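PDB 4UDE: ginlfy protein from Ginkgo biloba, which probably acts as a DNA-binding transcription factor of the LEAFY family, here represented by its SAM oligomerization domain. Local coordinates for residues L14-K27 and V59-V73. Numbering follows the deposited sequence.
Sequences LFRHYGVRYMTLTK and VDLLVGEKYGIKSAV
In the SAM domain, the loop joining helices 2-15 and 22-30 lies against the long last helix of the domain, 63-83, anchored by Glu65 at the start of helix 22-30 and packed on Ala72 near the end of helix 2-15. With CG anti to the backbone N (chi1 -168°), Glu65 offers OE2 to the backbone N of the N-cap residue Arg21 at 2.7 Å and to Thr24 OG1 at 2.6 Å, the donors meeting opposite faces of the carboxylate plane. Glu65 OE1 receives Arg21 NE at 3.0 Å in a salt bridge, the two planes 67° apart, and Leu62 N through its anti lone pair. Leu62 CG sits over one guanidinium face, 3.6 Å from Arg21 CZ; Arg21 NH2 bonds weakly to Asp60 O and forms a long salt bridge to Asp60 OD2, completing the network. Ala72 CA makes a CH-pi contact 3.6 Å from the Tyr18 ring centroid, and Ala72 CB touches Phe15 CD1 at 3.4 Å. One turn earlier, Gly68, lacking a side chain, lets Tyr18 O come within 3.2 Å of Gly68 CA. Four donors fix the buried Glu65 carboxylate, and Arg21 and the N-terminus of helix 22-30 probably favour its ionised form.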
ATOM      1  N   LEU A  14      -1.575   4.571  -6.340  1.00 26.39           N
ATOM      2  CA  LEU A  14      -2.558   3.863  -5.519  1.00 26.76           C
ATOM      3  C   LEU A  14      -2.896   4.618  -4.211  1.00 30.28           C
ATOM      4  O   LEU A  14      -4.063   4.735  -3.827  1.00 28.36           O
ATOM      5  CB  LEU A  14      -2.063   2.436  -5.178  1.00 26.41           C
ATOM      6  CG  LEU A  14      -2.946   1.582  -4.213  1.00 29.71           C
ATOM      7  CD1 LEU A  14      -4.290   1.232  -4.832  1.00 28.69           C
ATOM      8  CD2 LEU A  14      -2.232   0.334  -3.792  1.00 28.37           C
ATOM      9  N   PHE A  15      -1.857   5.091  -3.530  1.00 27.50           N
ATOM     10  CA  PHE A  15      -1.960   5.707  -2.216  1.00 26.69           C
ATOM     11  C   PHE A  15      -2.181   7.224  -2.181  1.00 32.09           C
ATOM     12  O   PHE A  15      -2.345   7.778  -1.088  1.00 32.05           O
ATOM     13  CB  PHE A  15      -0.777   5.253  -1.358  1.00 27.19           C
ATOM     14  CG  PHE A  15      -0.812   3.773  -1.037  1.00 27.74           C
ATOM     15  CD1 PHE A  15      -1.876   3.221  -0.333  1.00 29.60           C
ATOM     16  CD2 PHE A  15       0.249   2.947  -1.382  1.00 28.03           C
ATOM     17  CE1 PHE A  15      -1.912   1.853  -0.043  1.00 30.72           C
ATOM     18  CE2 PHE A  15       0.227   1.583  -1.073  1.00 30.89           C
ATOM     19  CZ  PHE A  15      -0.848   1.045  -0.399  1.00 29.71           C
ATOM     20  N   ARG A  16      -2.217   7.883  -3.366  1.00 28.91           N
ATOM     21  CA  ARG A  16      -2.429   9.330  -3.489  1.00 30.56           C
ATOM     22  C   ARG A  16      -3.810   9.696  -2.921  1.00 36.85           C
ATOM     23  O   ARG A  16      -4.804   9.074  -3.290  1.00 37.64           O
ATOM     24  CB  ARG A  16      -2.299   9.786  -4.964  1.00 30.49           C
ATOM     25  CG  ARG A  16      -1.950  11.276  -5.114  1.00 40.94           C
ATOM     26  CD  ARG A  16      -1.885  11.735  -6.575  1.00 47.37           C
ATOM     27  NE  ARG A  16      -0.852  11.025  -7.342  1.00 53.75           N
ATOM     28  CZ  ARG A  16       0.449  11.309  -7.312  1.00 69.11           C
ATOM     29  NH1 ARG A  16       0.902  12.307  -6.564  1.00 62.35           N
ATOM     30  NH2 ARG A  16       1.307  10.592  -8.023  1.00 57.38           N
ATOM     31  N   HIS A  17      -3.869  10.683  -2.029  1.00 34.72           N
ATOM     32  CA  HIS A  17      -5.113  11.145  -1.353  1.00 35.97           C
ATOM     33  C   HIS A  17      -5.467  10.246  -0.157  1.00 37.27           C
ATOM     34  O   HIS A  17      -6.521  10.428   0.445  1.00 36.72           O
ATOM     35  CB  HIS A  17      -6.348  11.299  -2.293  1.00 37.72           C
ATOM     36  CG  HIS A  17      -6.089  11.969  -3.613  1.00 42.26           C
ATOM     37  ND1 HIS A  17      -5.584  13.267  -3.689  1.00 44.74           N
ATOM     38  CD2 HIS A  17      -6.304  11.506  -4.869  1.00 44.33           C
ATOM     39  CE1 HIS A  17      -5.489  13.535  -4.982  1.00 44.37           C
ATOM     40  NE2 HIS A  17      -5.911  12.505  -5.732  1.00 44.56           N
ATOM     41  N   TYR A  18      -4.566   9.309   0.206  1.00 30.32           N
ATOM     42  CA  TYR A  18      -4.758   8.414   1.336  1.00 28.33           C
ATOM     43  C   TYR A  18      -3.778   8.623   2.477  1.00 32.28           C
ATOM     44  O   TYR A  18      -3.805   7.874   3.437  1.00 33.01           O
ATOM     45  CB  TYR A  18      -4.874   6.957   0.873  1.00 28.17           C
ATOM     46  CG  TYR A  18      -6.141   6.721   0.074  1.00 27.18           C
ATOM     47  CD1 TYR A  18      -7.336   6.385   0.707  1.00 28.29           C
ATOM     48  CD2 TYR A  18      -6.148   6.841  -1.316  1.00 27.51           C
ATOM     49  CE1 TYR A  18      -8.507   6.176  -0.021  1.00 29.03           C
ATOM     50  CE2 TYR A  18      -7.315   6.634  -2.056  1.00 27.58           C
ATOM     51  CZ  TYR A  18      -8.493   6.305  -1.401  1.00 34.38           C
ATOM     52  OH  TYR A  18      -9.650   6.095  -2.108  1.00 35.38           O
ATOM     53  N   GLY A  19      -2.969   9.679   2.397  1.00 29.27           N
ATOM     54  CA  GLY A  19      -2.026  10.060   3.443  1.00 28.75           C
ATOM     55  C   GLY A  19      -0.837   9.150   3.676  1.00 33.21           C
ATOM     56  O   GLY A  19      -0.219   9.223   4.735  1.00 33.26           O
ATOM     57  N   VAL A  20      -0.464   8.321   2.693  1.00 30.17           N
ATOM     58  CA  VAL A  20       0.704   7.448   2.860  1.00 29.76           C
ATOM     59  C   VAL A  20       1.953   8.257   2.506  1.00 33.99           C
ATOM     60  O   VAL A  20       2.031   8.830   1.422  1.00 33.85           O
ATOM     61  CB  VAL A  20       0.557   6.124   2.076  1.00 32.62           C
ATOM     62  CG1 VAL A  20       1.734   5.194   2.350  1.00 32.26           C
ATOM     63  CG2 VAL A  20      -0.759   5.436   2.444  1.00 31.99           C
ATOM     64  N   ARG A  21       2.865   8.402   3.468  1.00 29.77           N
ATOM     65  CA  ARG A  21       4.071   9.211   3.287  1.00 30.21           C
ATOM     66  C   ARG A  21       5.137   8.535   2.431  1.00 36.01           C
ATOM     67  O   ARG A  21       5.139   7.311   2.284  1.00 34.16           O
ATOM     68  CB  ARG A  21       4.605   9.730   4.635  1.00 28.44           C
ATOM     69  CG  ARG A  21       3.540  10.560   5.376  1.00 31.46           C
ATOM     70  CD  ARG A  21       3.990  11.041   6.741  1.00 35.63           C
ATOM     71  NE  ARG A  21       4.289   9.951   7.670  1.00 40.68           N
ATOM     72  CZ  ARG A  21       5.040  10.085   8.758  1.00 50.35           C
ATOM     73  NH1 ARG A  21       5.569  11.260   9.067  1.00 40.92           N
ATOM     74  NH2 ARG A  21       5.239   9.052   9.565  1.00 32.47           N
ATOM     75  N   TYR A  22       6.004   9.361   1.821  1.00 35.43           N
ATOM     76  CA  TYR A  22       7.065   8.986   0.905  1.00 36.23           C
ATOM     77  C   TYR A  22       7.935   7.828   1.386  1.00 40.60           C
ATOM     78  O   TYR A  22       8.154   6.888   0.629  1.00 39.95           O
ATOM     79  CB  TYR A  22       7.922  10.215   0.530  1.00 38.31           C
ATOM     80  CG  TYR A  22       8.944   9.903  -0.541  1.00 41.87           C
ATOM     81  CD1 TYR A  22       8.551   9.616  -1.844  1.00 44.68           C
ATOM     82  CD2 TYR A  22      10.302   9.839  -0.240  1.00 42.87           C
ATOM     83  CE1 TYR A  22       9.485   9.301  -2.831  1.00 46.35           C
ATOM     84  CE2 TYR A  22      11.247   9.536  -1.223  1.00 43.87           C
ATOM     85  CZ  TYR A  22      10.832   9.266  -2.518  1.00 53.69           C
ATOM     86  OH  TYR A  22      11.745   8.963  -3.508  1.00 60.20           O
ATOM     87  N   MET A  23       8.421   7.901   2.630  1.00 39.00           N
ATOM     88  CA  MET A  23       9.257   6.881   3.256  1.00 39.97           C
ATOM     89  C   MET A  23       8.518   5.564   3.534  1.00 38.29           C
ATOM     90  O   MET A  23       9.162   4.524   3.627  1.00 35.64           O
ATOM     91  CB  MET A  23       9.890   7.426   4.538  1.00 44.34           C
ATOM     92  CG  MET A  23      11.131   8.246   4.279  1.00 51.64           C
ATOM     93  SD  MET A  23      11.964   8.629   5.842  1.00 59.87           S
ATOM     94  CE  MET A  23      13.220   7.273   5.869  1.00 56.56           C
ATOM     95  N   THR A  24       7.174   5.611   3.711  1.00 32.54           N
ATOM     96  CA  THR A  24       6.371   4.395   3.871  1.00 30.82           C
ATOM     97  C   THR A  24       6.327   3.718   2.482  1.00 32.04           C
ATOM     98  O   THR A  24       6.594   2.528   2.394  1.00 30.81           O
ATOM     99  CB  THR A  24       4.979   4.724   4.416  1.00 32.32           C
ATOM    100  OG1 THR A  24       5.103   5.404   5.684  1.00 30.31           O
ATOM    101  CG2 THR A  24       4.105   3.487   4.550  1.00 24.18           C
ATOM    102  N   LEU A  25       6.084   4.497   1.408  1.00 29.27           N
ATOM    103  CA  LEU A  25       6.038   4.007   0.017  1.00 30.10           C
ATOM    104  C   LEU A  25       7.354   3.380  -0.391  1.00 33.53           C
ATOM    105  O   LEU A  25       7.368   2.284  -0.960  1.00 32.94           O
ATOM    106  CB  LEU A  25       5.636   5.124  -0.981  1.00 30.35           C
ATOM    107  CG  LEU A  25       4.240   5.713  -0.779  1.00 37.01           C
ATOM    108  CD1 LEU A  25       4.009   6.929  -1.664  1.00 36.57           C
ATOM    109  CD2 LEU A  25       3.163   4.662  -1.004  1.00 41.10           C
ATOM    110  N   THR A  26       8.457   4.079  -0.077  1.00 29.40           N
ATOM    111  CA  THR A  26       9.841   3.674  -0.325  1.00 29.04           C
ATOM    112  C   THR A  26      10.101   2.313   0.334  1.00 30.19           C
ATOM    113  O   THR A  26      10.663   1.434  -0.310  1.00 30.62           O
ATOM    114  CB  THR A  26      10.789   4.802   0.158  1.00 39.92           C
ATOM    115  OG1 THR A  26      10.886   5.775  -0.880  1.00 46.13           O
ATOM    116  CG2 THR A  26      12.163   4.316   0.491  1.00 43.09           C
ATOM    117  N   LYS A  27       9.691   2.147   1.595  1.00 25.01           N
ATOM    118  CA  LYS A  27       9.892   0.889   2.279  1.00 26.45           C
ATOM    119  C   LYS A  27       9.064  -0.250   1.658  1.00 30.95           C
ATOM    120  O   LYS A  27       9.585  -1.346   1.501  1.00 31.19           O
ATOM    121  CB  LYS A  27       9.642   1.028   3.794  1.00 29.02           C
ATOM    122  CG  LYS A  27      10.078  -0.204   4.604  1.00 33.32           C
ATOM    123  CD  LYS A  27      11.533  -0.647   4.428  1.00 39.19           C
ATOM    124  CE  LYS A  27      12.530   0.305   5.045  1.00 45.37           C
ATOM    125  NZ  LYS A  27      13.926  -0.143   4.799  1.00 54.32           N
ATOM    126  N   VAL A  59       9.265   1.390  10.360  1.00 38.57           N
ATOM    127  CA  VAL A  59       8.747   2.568   9.680  1.00 37.64           C
ATOM    128  C   VAL A  59       7.842   3.342  10.646  1.00 36.27           C
ATOM    129  O   VAL A  59       7.115   2.741  11.435  1.00 32.80           O
ATOM    130  CB  VAL A  59       8.148   2.344   8.241  1.00 41.90           C
ATOM    131  CG1 VAL A  59       8.769   1.145   7.545  1.00 41.09           C
ATOM    132  CG2 VAL A  59       6.642   2.220   8.248  1.00 41.96           C
ATOM    133  N   ASP A  60       7.958   4.659  10.650  1.00 34.03           N
ATOM    134  CA  ASP A  60       7.094   5.464  11.504  1.00 34.85           C
ATOM    135  C   ASP A  60       5.781   5.712  10.746  1.00 39.47           C
ATOM    136  O   ASP A  60       5.785   6.350   9.681  1.00 39.06           O
ATOM    137  CB  ASP A  60       7.773   6.791  11.881  1.00 37.35           C
ATOM    138  CG  ASP A  60       6.934   7.670  12.791  1.00 50.25           C
ATOM    139  OD1 ASP A  60       6.387   7.143  13.800  1.00 49.27           O
ATOM    140  OD2 ASP A  60       6.833   8.882  12.508  1.00 60.97           O
ATOM    141  N   LEU A  61       4.690   5.138  11.245  1.00 36.32           N
ATOM    142  CA  LEU A  61       3.372   5.313  10.629  1.00 36.50           C
ATOM    143  C   LEU A  61       2.484   6.177  11.506  1.00 39.99           C
ATOM    144  O   LEU A  61       2.280   5.848  12.675  1.00 38.04           O
ATOM    145  CB  LEU A  61       2.655   3.969  10.401  1.00 36.33           C
ATOM    146  CG  LEU A  61       3.276   2.994   9.418  1.00 40.19           C
ATOM    147  CD1 LEU A  61       2.516   1.681   9.425  1.00 39.16           C
ATOM    148  CD2 LEU A  61       3.306   3.567   8.033  1.00 41.29           C
ATOM    149  N   LEU A  62       1.905   7.248  10.926  1.00 37.96           N
ATOM    150  CA  LEU A  62       0.908   8.086  11.607  1.00 37.25           C
ATOM    151  C   LEU A  62      -0.350   7.228  11.701  1.00 40.77           C
ATOM    152  O   LEU A  62      -0.450   6.222  10.985  1.00 40.37           O
ATOM    153  CB  LEU A  62       0.628   9.383  10.808  1.00 36.53           C
ATOM    154  CG  LEU A  62       1.838  10.279  10.485  1.00 40.93           C
ATOM    155  CD1 LEU A  62       1.449  11.417   9.569  1.00 40.80           C
ATOM    156  CD2 LEU A  62       2.494  10.841  11.745  1.00 42.61           C
ATOM    157  N   VAL A  63      -1.282   7.573  12.595  1.00 38.55           N
ATOM    158  CA  VAL A  63      -2.542   6.824  12.780  1.00 38.36           C
ATOM    159  C   VAL A  63      -3.372   6.793  11.481  1.00 40.20           C
ATOM    160  O   VAL A  63      -3.807   5.715  11.075  1.00 40.34           O
ATOM    161  CB  VAL A  63      -3.352   7.338  14.011  1.00 43.29           C
ATOM    162  CG1 VAL A  63      -4.630   6.530  14.232  1.00 43.10           C
ATOM    163  CG2 VAL A  63      -2.494   7.305  15.271  1.00 43.59           C
ATOM    164  N   GLY A  64      -3.525   7.957  10.830  1.00 35.66           N
ATOM    165  CA  GLY A  64      -4.277   8.122   9.580  1.00 34.39           C
ATOM    166  C   GLY A  64      -3.657   7.441   8.370  1.00 35.50           C
ATOM    167  O   GLY A  64      -4.356   7.115   7.402  1.00 34.40           O
ATOM    168  N   GLU A  65      -2.324   7.256   8.409  1.00 30.89           N
ATOM    169  CA  GLU A  65      -1.520   6.533   7.411  1.00 30.37           C
ATOM    170  C   GLU A  65      -1.869   5.015   7.464  1.00 32.02           C
ATOM    171  O   GLU A  65      -2.023   4.385   6.411  1.00 32.38           O
ATOM    172  CB  GLU A  65      -0.043   6.764   7.740  1.00 31.87           C
ATOM    173  CG  GLU A  65       0.920   6.343   6.671  1.00 38.06           C
ATOM    174  CD  GLU A  65       2.310   6.929   6.802  1.00 46.62           C
ATOM    175  OE1 GLU A  65       2.719   7.359   7.909  1.00 34.23           O
ATOM    176  OE2 GLU A  65       3.006   6.929   5.766  1.00 32.95           O
ATOM    177  N   LYS A  66      -2.045   4.446   8.684  1.00 27.08           N
ATOM    178  CA  LYS A  66      -2.442   3.034   8.864  1.00 27.41           C
ATOM    179  C   LYS A  66      -3.850   2.819   8.287  1.00 32.15           C
ATOM    180  O   LYS A  66      -4.074   1.854   7.554  1.00 32.25           O
ATOM    181  CB  LYS A  66      -2.417   2.609  10.356  1.00 29.84           C
ATOM    182  CG  LYS A  66      -1.006   2.483  10.943  1.00 42.49           C
ATOM    183  CD  LYS A  66      -1.010   1.995  12.385  1.00 51.51           C
ATOM    184  CE  LYS A  66       0.390   1.964  12.948  1.00 61.58           C
ATOM    185  NZ  LYS A  66       0.413   1.568  14.380  1.00 69.53           N
ATOM    186  N   TYR A  67      -4.782   3.738   8.602  1.00 26.80           N
ATOM    187  CA  TYR A  67      -6.142   3.715   8.061  1.00 26.47           C
ATOM    188  C   TYR A  67      -6.151   3.985   6.539  1.00 28.80           C
ATOM    189  O   TYR A  67      -6.937   3.365   5.826  1.00 28.58           O
ATOM    190  CB  TYR A  67      -7.055   4.710   8.814  1.00 26.37           C
ATOM    191  CG  TYR A  67      -7.479   4.186  10.164  1.00 27.13           C
ATOM    192  CD1 TYR A  67      -8.451   3.191  10.275  1.00 28.92           C
ATOM    193  CD2 TYR A  67      -6.872   4.640  11.330  1.00 27.44           C
ATOM    194  CE1 TYR A  67      -8.812   2.668  11.517  1.00 30.77           C
ATOM    195  CE2 TYR A  67      -7.235   4.135  12.579  1.00 28.53           C
ATOM    196  CZ  TYR A  67      -8.219   3.160  12.669  1.00 37.98           C
ATOM    197  OH  TYR A  67      -8.589   2.667  13.898  1.00 37.46           O
ATOM    198  N   GLY A  68      -5.255   4.859   6.075  1.00 25.83           N
ATOM    199  CA  GLY A  68      -5.068   5.222   4.663  1.00 25.48           C
ATOM    200  C   GLY A  68      -4.655   4.083   3.747  1.00 30.20           C
ATOM    201  O   GLY A  68      -5.157   3.979   2.623  1.00 31.36           O
ATOM    202  N   ILE A  69      -3.734   3.212   4.199  1.00 27.13           N
ATOM    203  CA  ILE A  69      -3.288   2.049   3.394  1.00 26.03           C
ATOM    204  C   ILE A  69      -4.468   1.145   3.138  1.00 29.06           C
ATOM    205  O   ILE A  69      -4.705   0.751   1.996  1.00 28.72           O
ATOM    206  CB  ILE A  69      -2.073   1.289   4.048  1.00 28.90           C
ATOM    207  CG1 ILE A  69      -0.786   2.158   4.054  1.00 28.55           C
ATOM    208  CG2 ILE A  69      -1.825  -0.124   3.403  1.00 26.43           C
ATOM    209  CD1 ILE A  69       0.268   1.750   5.076  1.00 28.74           C
ATOM    210  N   LYS A  70      -5.249   0.861   4.191  1.00 27.20           N
ATOM    211  CA  LYS A  70      -6.434  -0.010   4.097  1.00 27.10           C
ATOM    212  C   LYS A  70      -7.537   0.604   3.236  1.00 29.81           C
ATOM    213  O   LYS A  70      -8.141  -0.108   2.444  1.00 31.24           O
ATOM    214  CB  LYS A  70      -6.991  -0.328   5.492  1.00 29.84           C
ATOM    215  CG  LYS A  70      -6.012  -1.010   6.451  1.00 41.24           C
ATOM    216  CD  LYS A  70      -5.998  -2.545   6.319  1.00 44.15           C
ATOM    217  CE  LYS A  70      -7.298  -3.227   6.706  1.00 47.69           C
ATOM    218  NZ  LYS A  70      -7.746  -2.885   8.091  1.00 49.87           N
ATOM    219  N   SER A  71      -7.812   1.905   3.401  1.00 25.33           N
ATOM    220  CA  SER A  71      -8.847   2.619   2.636  1.00 25.12           C
ATOM    221  C   SER A  71      -8.509   2.678   1.153  1.00 28.62           C
ATOM    222  O   SER A  71      -9.409   2.521   0.320  1.00 28.35           O
ATOM    223  CB  SER A  71      -9.031   4.034   3.183  1.00 26.73           C
ATOM    224  OG  SER A  71      -9.812   4.009   4.367  1.00 29.57           O
ATOM    225  N   ALA A  72      -7.206   2.891   0.823  1.00 24.63           N
ATOM    226  CA  ALA A  72      -6.737   2.961  -0.560  1.00 24.32           C
ATOM    227  C   ALA A  72      -6.931   1.612  -1.251  1.00 27.38           C
ATOM    228  O   ALA A  72      -7.424   1.589  -2.373  1.00 25.63           O
ATOM    229  CB  ALA A  72      -5.270   3.383  -0.608  1.00 25.32           C
ATOM    230  N   VAL A  73      -6.636   0.493  -0.549  1.00 26.05           N
ATOM    231  CA  VAL A  73      -6.822  -0.869  -1.091  1.00 26.57           C
ATOM    232  C   VAL A  73      -8.334  -1.194  -1.227  1.00 32.15           C
ATOM    233  O   VAL A  73      -8.749  -1.680  -2.275  1.00 29.72           O
ATOM    234  CB  VAL A  73      -6.013  -1.941  -0.309  1.00 30.22           C
ATOM    235  CG1 VAL A  73      -6.287  -3.359  -0.838  1.00 29.84           C
ATOM    236  CG2 VAL A  73      -4.518  -1.639  -0.375  1.00 30.24           C
TER
HETATM  237  O   HOH W   1      -7.225   3.726  -4.157  1.00 35.70           O
HETATM  238  O   HOH W   2       6.592  11.404  11.888  1.00 56.06           O
HETATM  239  O   HOH W   3       6.973   6.742   7.181  1.00 38.12           O